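Long-range contacts in SPbeta prophage-derived uncharacterized protein YomS (Bacillus subtilis, PDB 6I5O), which is of unknown function but belongs, with XepA, to the prophage lytic cassette proteins, and assembles from five copies of an all-beta subunit: residues R39-I45 with E87-I93; D14-F20 with V112-S118. All blocks are in the same frame, centred on the assembly; numbering follows the deposited sequence. Where two conformers were deposited one is given.

Interaction 1: R39-I45 with E87-I93; sequences RELTVKI and EYWDFDI
Thr42 OG1 donates to Asp90 OD1 across 2.6 Å, reaching it from above the carboxylate plane. Thr42 and Asp90 form a non-hydrogen-bonded pair of the antiparallel strands, and their side chains lie alongside each other. The other oxygen of Asp90, OD2, makes a salt bridge with Lys73. On the same face Lys44 CD sits 3.6 Å from the centroid of the Tyr88 ring, nearly on the normal, a CH-pi contact. CG anti to the backbone N and a bend at chi2 (66°) put CD there. Chi4 only turns NZ toward a water shared with Tyr88 OH. Lys44 NZ also forms salt bridges with Glu64 and Asp60 of a neighbouring subunit. Leu41, Val43 and Ile45 exchange backbone hydrogen bonds with Phe91, Trp89 and Glu87. Their side chains make the opposite face mostly apolar. Leu41 CD2 runs beside Phe91 CD1 at 4.1 Å, Val43 CG2 meets Phe91 CE1, and Ile45 CD1 approaches Trp89 CD1 at 3.9 Å. Phe91 also meets Phe56 and Phe101 edge-to-face. Glu87 is the polar exception: Trp89 NE1 donates in its ring plane to Glu87 OE1 at 2.8 Å, and Thr82 bonds the same oxygen. One face thus buries a bonded carboxylate among apolar groups; from the other, Lys44 reaches a neighbouring subunit.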
loop_
_atom_site.group_PDB
_atom_site.type_symbol
_atom_site.label_atom_id
_atom_site.label_comp_id
_atom_site.label_asym_id
_atom_site.label_seq_id
_atom_site.Cartn_x
_atom_site.Cartn_y
_atom_site.Cartn_z
ATOM N N ARG A 39 4.326 3.257 -12.673
ATOM C CA ARG A 39 3.634 2.301 -11.777
ATOM C C ARG A 39 2.136 2.529 -11.705
ATOM O O ARG A 39 1.401 1.559 -11.511
ATOM C CB ARG A 39 4.165 2.387 -10.339
ATOM C CG ARG A 39 5.646 2.079 -10.129
ATOM C CD ARG A 39 5.995 2.429 -8.659
ATOM N NE ARG A 39 7.383 2.306 -8.271
ATOM C CZ ARG A 39 7.906 1.187 -7.793
ATOM N NH1 ARG A 39 7.200 0.088 -7.824
ATOM N NH2 ARG A 39 9.139 1.135 -7.333
ATOM N N GLU A 40 1.697 3.776 -11.744
ATOM C CA GLU A 40 0.288 4.126 -11.490
ATOM C C GLU A 40 -0.196 5.070 -12.597
ATOM O O GLU A 40 0.576 5.846 -13.119
ATOM C CB GLU A 40 0.132 4.827 -10.116
ATOM C CG GLU A 40 0.622 4.014 -8.928
ATOM C CD GLU A 40 0.608 4.785 -7.615
ATOM O OE1 GLU A 40 1.127 6.001 -7.523
ATOM O OE2 GLU A 40 0.179 4.094 -6.654
ATOM N N LEU A 41 -1.495 5.008 -12.853
ATOM C CA LEU A 41 -2.178 5.910 -13.800
ATOM C C LEU A 41 -3.462 6.412 -13.183
ATOM O O LEU A 41 -4.209 5.635 -12.610
ATOM C CB LEU A 41 -2.523 5.098 -15.043
ATOM C CG LEU A 41 -3.465 5.702 -16.070
ATOM C CD1 LEU A 41 -2.919 6.910 -16.753
ATOM C CD2 LEU A 41 -3.831 4.672 -17.113
ATOM N N THR A 42 -3.709 7.694 -13.398
ATOM C CA THR A 42 -5.026 8.275 -13.105
ATOM C C THR A 42 -5.559 8.861 -14.402
ATOM O O THR A 42 -4.918 9.752 -14.977
ATOM C CB THR A 42 -4.932 9.353 -12.026
ATOM O OG1 THR A 42 -4.421 8.764 -10.820
ATOM C CG2 THR A 42 -6.288 9.960 -11.715
ATOM N N VAL A 43 -6.708 8.385 -14.836
ATOM C CA VAL A 43 -7.380 8.853 -16.079
ATOM C C VAL A 43 -8.508 9.795 -15.705
ATOM O O VAL A 43 -9.296 9.484 -14.810
ATOM C CB VAL A 43 -7.953 7.648 -16.844
ATOM C CG1 VAL A 43 -8.699 8.088 -18.075
ATOM C CG2 VAL A 43 -6.840 6.733 -17.265
ATOM N N LYS A 44 -8.590 10.919 -16.418
ATOM C CA LYS A 44 -9.714 11.858 -16.300
ATOM C C LYS A 44 -10.563 11.716 -17.559
ATOM O O LYS A 44 -10.048 11.875 -18.708
ATOM C CB LYS A 44 -9.217 13.286 -16.150
ATOM C CG LYS A 44 -10.313 14.320 -16.148
ATOM C CD LYS A 44 -11.236 14.246 -14.947
ATOM C CE LYS A 44 -12.522 15.054 -15.067
ATOM N NZ LYS A 44 -12.249 16.490 -15.176
ATOM N N ILE A 45 -11.846 11.482 -17.354
ATOM C CA ILE A 45 -12.838 11.464 -18.463
ATOM C C ILE A 45 -13.577 12.798 -18.387
ATOM O O ILE A 45 -14.177 13.112 -17.341
ATOM C CB ILE A 45 -13.770 10.253 -18.331
ATOM C CG1 ILE A 45 -12.953 8.971 -18.472
ATOM C CG2 ILE A 45 -14.869 10.285 -19.369
ATOM C CD1 ILE A 45 -13.628 7.765 -17.946
ATOM N N GLU A 87 -15.003 12.128 -14.332
ATOM C CA GLU A 87 -14.546 11.112 -13.359
ATOM C C GLU A 87 -13.052 10.913 -13.505
ATOM O O GLU A 87 -12.495 10.975 -14.631
ATOM C CB GLU A 87 -15.154 9.729 -13.620
ATOM C CG GLU A 87 -16.600 9.638 -13.324
ATOM C CD GLU A 87 -17.182 8.250 -13.538
ATOM O OE1 GLU A 87 -16.703 7.525 -14.420
ATOM O OE2 GLU A 87 -18.178 7.989 -12.844
ATOM N N TYR A 88 -12.426 10.628 -12.355
ATOM C CA TYR A 88 -11.046 10.126 -12.303
ATOM C C TYR A 88 -11.083 8.633 -11.961
ATOM O O TYR A 88 -11.791 8.223 -11.003
ATOM C CB TYR A 88 -10.247 10.850 -11.226
ATOM C CG TYR A 88 -9.912 12.281 -11.580
ATOM C CD1 TYR A 88 -8.780 12.635 -12.295
ATOM C CD2 TYR A 88 -10.702 13.284 -11.074
ATOM C CE1 TYR A 88 -8.458 13.958 -12.569
ATOM C CE2 TYR A 88 -10.393 14.611 -11.334
ATOM C CZ TYR A 88 -9.294 14.957 -12.069
ATOM O OH TYR A 88 -9.003 16.279 -12.279
ATOM N N TRP A 89 -10.239 7.865 -12.650
ATOM C CA TRP A 89 -10.084 6.427 -12.363
ATOM C C TRP A 89 -8.607 6.130 -12.170
ATOM O O TRP A 89 -7.764 6.510 -13.012
ATOM C CB TRP A 89 -10.627 5.600 -13.517
ATOM C CG TRP A 89 -12.101 5.620 -13.626
ATOM C CD1 TRP A 89 -12.862 6.536 -14.300
ATOM C CD2 TRP A 89 -13.018 4.687 -13.053
ATOM N NE1 TRP A 89 -14.191 6.240 -14.143
ATOM C CE2 TRP A 89 -14.305 5.111 -13.380
ATOM C CE3 TRP A 89 -12.862 3.525 -12.272
ATOM C CZ2 TRP A 89 -15.447 4.407 -13.009
ATOM C CZ3 TRP A 89 -13.984 2.841 -11.875
ATOM C CH2 TRP A 89 -15.258 3.259 -12.279
ATOM N N ASP A 90 -8.299 5.407 -11.102
ATOM C CA ASP A 90 -6.922 5.043 -10.709
ATOM C C ASP A 90 -6.627 3.585 -11.058
ATOM O O ASP A 90 -7.467 2.711 -10.792
ATOM C CB ASP A 90 -6.726 5.209 -9.221
ATOM C CG ASP A 90 -6.558 6.600 -8.731
ATOM O OD1 ASP A 90 -6.330 7.518 -9.574
ATOM O OD2 ASP A 90 -6.788 6.758 -7.499
ATOM N N PHE A 91 -5.439 3.370 -11.596
ATOM C CA PHE A 91 -5.022 2.023 -12.041
ATOM C C PHE A 91 -3.611 1.745 -11.596
ATOM O O PHE A 91 -2.754 2.617 -11.618
ATOM C CB PHE A 91 -5.052 1.894 -13.563
ATOM C CG PHE A 91 -6.381 2.184 -14.185
ATOM C CD1 PHE A 91 -6.773 3.468 -14.499
ATOM C CD2 PHE A 91 -7.288 1.147 -14.372
ATOM C CE1 PHE A 91 -8.010 3.710 -15.037
ATOM C CE2 PHE A 91 -8.533 1.387 -14.923
ATOM C CZ PHE A 91 -8.887 2.670 -15.232
ATOM N N ASP A 92 -3.385 0.496 -11.212
ATOM C CA ASP A 92 -2.031 -0.043 -10.973
ATOM C C ASP A 92 -1.567 -0.693 -12.271
ATOM O O ASP A 92 -2.175 -1.682 -12.712
ATOM C CB ASP A 92 -2.019 -1.029 -9.820
ATOM C CG ASP A 92 -0.680 -1.719 -9.604
ATOM O OD1 ASP A 92 0.368 -1.434 -10.285
ATOM O OD2 ASP A 92 -0.656 -2.592 -8.696
ATOM N N ILE A 93 -0.578 -0.074 -12.901
ATOM C CA ILE A 93 -0.175 -0.456 -14.273
ATOM C C ILE A 93 1.254 -0.970 -14.344
ATOM O O ILE A 93 1.736 -1.238 -15.448
ATOM C CB ILE A 93 -0.352 0.745 -15.220
ATOM C CG1 ILE A 93 0.604 1.908 -14.879
ATOM C CG2 ILE A 93 -1.802 1.187 -15.308
ATOM C CD1 ILE A 93 0.711 2.968 -15.922
HETATM O O HOH W 1 -11.593 17.403 -12.461
#

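Interaction 2: D14-F20 with V112-S118; sequences DKTSFTF and VKGIVVS
Thr16 CG2 presses on Val116 CG2 at 3.5 Å, tighter than usual for two carbons. Both methyls lie between their own backbone N and carbonyl carbon, and the two side chains run side by side. Farther along, Phe20 CB packs on Val112 CG1, and the two side chains cross at about a right angle. The Phe20 ring carries Val112 O at its edge, and Phe20 CE2 comes 4.0 Å from Gly114 N. Phe18 CD2 stands 3.6 Å above the plane of the Phe20 ring, over its centre, while Phe20 CD1 lies at the edge of the Phe18 ring.

The motif is an antiparallel strand pair in the beta sheet of the subunit, with 14-20 beside the C-terminal strand. The chain turns a corner at Phe20, where its N still bonds Val112 O. At the far end Asp14 N donates to Ser118 OG at 2.8 Å, and Ser118 N returns a bond to Asp14 O. Ser118 OG lies between its own N and carbonyl carbon (chi1 74°), where it accepts from Asp14 N while also bonded to Thr11 O of a neighbouring subunit. Asp14 OD2 bonds His37. On the face away from Thr16 and Val116, Lys15 CG lies beside Val117 CG2 at 4.1 Å. The rest of the lysine is fully extended, and its NZ bonds the carbonyls of Gly36, Phe38 and Ala94 of another subunit. Thr19 OG1 rests against Lys113 CE on that same face.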
loop_
_atom_site.group_PDB
_atom_site.type_symbol
_atom_site.label_atom_id
_atom_site.label_comp_id
_atom_site.label_asym_id
_atom_site.label_seq_id
_atom_site.Cartn_x
_atom_site.Cartn_y
_atom_site.Cartn_z
ATOM N N ASP A 14 8.794 10.301 -10.830
ATOM C CA ASP A 14 8.633 10.793 -12.218
ATOM C C ASP A 14 7.149 10.864 -12.505
ATOM O O ASP A 14 6.458 9.940 -12.122
ATOM C CB ASP A 14 9.398 9.895 -13.189
ATOM C CG ASP A 14 9.510 10.505 -14.574
ATOM O OD1 ASP A 14 9.657 11.738 -14.676
ATOM O OD2 ASP A 14 9.463 9.721 -15.553
ATOM N N LYS A 15 6.723 11.860 -13.271
ATOM C CA LYS A 15 5.333 11.910 -13.752
ATOM C C LYS A 15 5.335 12.402 -15.189
ATOM O O LYS A 15 6.222 13.211 -15.574
ATOM C CB LYS A 15 4.462 12.863 -12.933
ATOM C CG LYS A 15 4.392 12.511 -11.447
ATOM C CD LYS A 15 3.402 13.429 -10.723
ATOM C CE LYS A 15 3.253 13.163 -9.258
ATOM N NZ LYS A 15 2.280 14.105 -8.654
ATOM N N THR A 16 4.350 11.967 -15.938
ATOM C CA THR A 16 4.053 12.615 -17.245
ATOM C C THR A 16 2.560 12.531 -17.479
ATOM O O THR A 16 1.810 11.871 -16.790
ATOM C CB THR A 16 4.949 12.038 -18.352
ATOM O OG1 THR A 16 4.914 13.032 -19.408
ATOM C CG2 THR A 16 4.492 10.678 -18.794
ATOM N N SER A 17 2.136 13.258 -18.517
ATOM C CA SER A 17 0.735 13.324 -18.968
ATOM C C SER A 17 0.627 12.605 -20.306
ATOM O O SER A 17 1.637 12.465 -21.015
ATOM C CB SER A 17 0.279 14.748 -19.063
ATOM O OG SER A 17 0.365 15.390 -17.800
ATOM N N PHE A 18 -0.544 12.070 -20.592
ATOM C CA PHE A 18 -0.790 11.380 -21.874
ATOM C C PHE A 18 -2.233 11.609 -22.275
ATOM O O PHE A 18 -3.153 11.474 -21.467
ATOM C CB PHE A 18 -0.493 9.882 -21.770
ATOM C CG PHE A 18 -0.555 9.200 -23.101
ATOM C CD1 PHE A 18 0.493 9.325 -24.016
ATOM C CD2 PHE A 18 -1.629 8.390 -23.420
ATOM C CE1 PHE A 18 0.420 8.710 -25.248
ATOM C CE2 PHE A 18 -1.679 7.752 -24.665
ATOM C CZ PHE A 18 -0.644 7.883 -25.525
ATOM N N THR A 19 -2.421 11.913 -23.552
ATOM C CA THR A 19 -3.778 12.010 -24.112
ATOM C C THR A 19 -4.162 10.722 -24.825
ATOM O O THR A 19 -3.578 10.399 -25.861
ATOM C CB THR A 19 -3.885 13.232 -25.031
ATOM O OG1 THR A 19 -3.695 14.378 -24.199
ATOM C CG2 THR A 19 -5.239 13.306 -25.699
ATOM N N PHE A 20 -5.188 10.045 -24.338
ATOM C CA PHE A 20 -5.756 8.859 -25.012
ATOM C C PHE A 20 -6.705 9.312 -26.118
ATOM O O PHE A 20 -6.700 8.734 -27.215
ATOM C CB PHE A 20 -6.428 7.935 -24.017
ATOM C CG PHE A 20 -5.509 7.398 -22.949
ATOM C CD1 PHE A 20 -4.733 6.293 -23.181
ATOM C CD2 PHE A 20 -5.371 8.051 -21.722
ATOM C CE1 PHE A 20 -3.902 5.790 -22.197
ATOM C CE2 PHE A 20 -4.558 7.524 -20.722
ATOM C CZ PHE A 20 -3.792 6.420 -20.991
ATOM N N VAL A 112 -10.131 11.987 -22.929
ATOM C CA VAL A 112 -9.589 10.955 -21.981
ATOM C C VAL A 112 -8.113 11.246 -21.863
ATOM O O VAL A 112 -7.391 11.032 -22.842
ATOM C CB VAL A 112 -9.885 9.521 -22.437
ATOM C CG1 VAL A 112 -9.407 8.536 -21.402
ATOM C CG2 VAL A 112 -11.365 9.319 -22.719
ATOM N N LYS A 113 -7.673 11.663 -20.670
ATOM C CA LYS A 113 -6.289 12.111 -20.470
ATOM C C LYS A 113 -5.787 11.535 -19.182
ATOM O O LYS A 113 -6.577 11.370 -18.269
ATOM C CB LYS A 113 -6.172 13.631 -20.460
ATOM C CG LYS A 113 -6.546 14.303 -21.765
ATOM C CD LYS A 113 -6.440 15.780 -21.772
ATOM C CE LYS A 113 -6.592 16.342 -23.158
ATOM N NZ LYS A 113 -6.611 17.829 -23.134
ATOM N N GLY A 114 -4.519 11.172 -19.105
ATOM C CA GLY A 114 -4.006 10.600 -17.849
ATOM C C GLY A 114 -2.770 11.280 -17.371
ATOM O O GLY A 114 -2.078 11.993 -18.103
ATOM N N ILE A 115 -2.526 11.065 -16.093
ATOM C CA ILE A 115 -1.232 11.381 -15.449
ATOM C C ILE A 115 -0.722 10.040 -14.906
ATOM O O ILE A 115 -1.441 9.304 -14.233
ATOM C CB ILE A 115 -1.380 12.413 -14.323
ATOM C CG1 ILE A 115 -1.788 13.748 -14.921
ATOM C CG2 ILE A 115 -0.093 12.529 -13.526
ATOM C CD1 ILE A 115 -2.210 14.793 -13.896
ATOM N N VAL A 116 0.554 9.791 -15.189
ATOM C CA VAL A 116 1.229 8.532 -14.789
ATOM C C VAL A 116 2.311 8.904 -13.811
ATOM O O VAL A 116 2.919 9.995 -13.904
ATOM C CB VAL A 116 1.748 7.700 -15.976
ATOM C CG1 VAL A 116 0.573 7.103 -16.727
ATOM C CG2 VAL A 116 2.695 8.492 -16.816
ATOM N N VAL A 117 2.593 7.975 -12.885
ATOM C CA VAL A 117 3.495 8.214 -11.747
ATOM C C VAL A 117 4.379 6.991 -11.582
ATOM O O VAL A 117 3.864 5.837 -11.625
ATOM C CB VAL A 117 2.678 8.477 -10.479
ATOM C CG1 VAL A 117 3.550 8.836 -9.321
ATOM C CG2 VAL A 117 1.601 9.545 -10.711
ATOM N N SER A 118 5.664 7.211 -11.348
ATOM C CA SER A 118 6.641 6.130 -11.092
ATOM C C SER A 118 6.744 5.797 -9.611
ATOM O O SER A 118 6.023 6.334 -8.758
ATOM C CB SER A 118 7.970 6.463 -11.669
ATOM O OG SER A 118 8.651 7.473 -10.878
#

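How the interactions relate
From the N terminus, strand 8-19 comes first. Its end, within residues 14-20, pairs with the C-terminal strand, so interaction 2 closes a loop of nearly the whole chain. Interaction 1 is nested inside it: strand 40-46 pairs with strand 87-92 after an intervening stretch that includes strands 51-59 and 65-72. The two contacts belong to one sheet, because strand 110-117 lies between strands 8-19 and 40-46. Backbone bonds probably join them: Lys44 N is 2.8 Å from Lys113 O, and Arg39 N faces Val117 O. Val43 packs on Val112 and Leu41 on Val116. Both contacts also reach neighbouring subunits, with Arg39 of one chain bonding Ser118 of another.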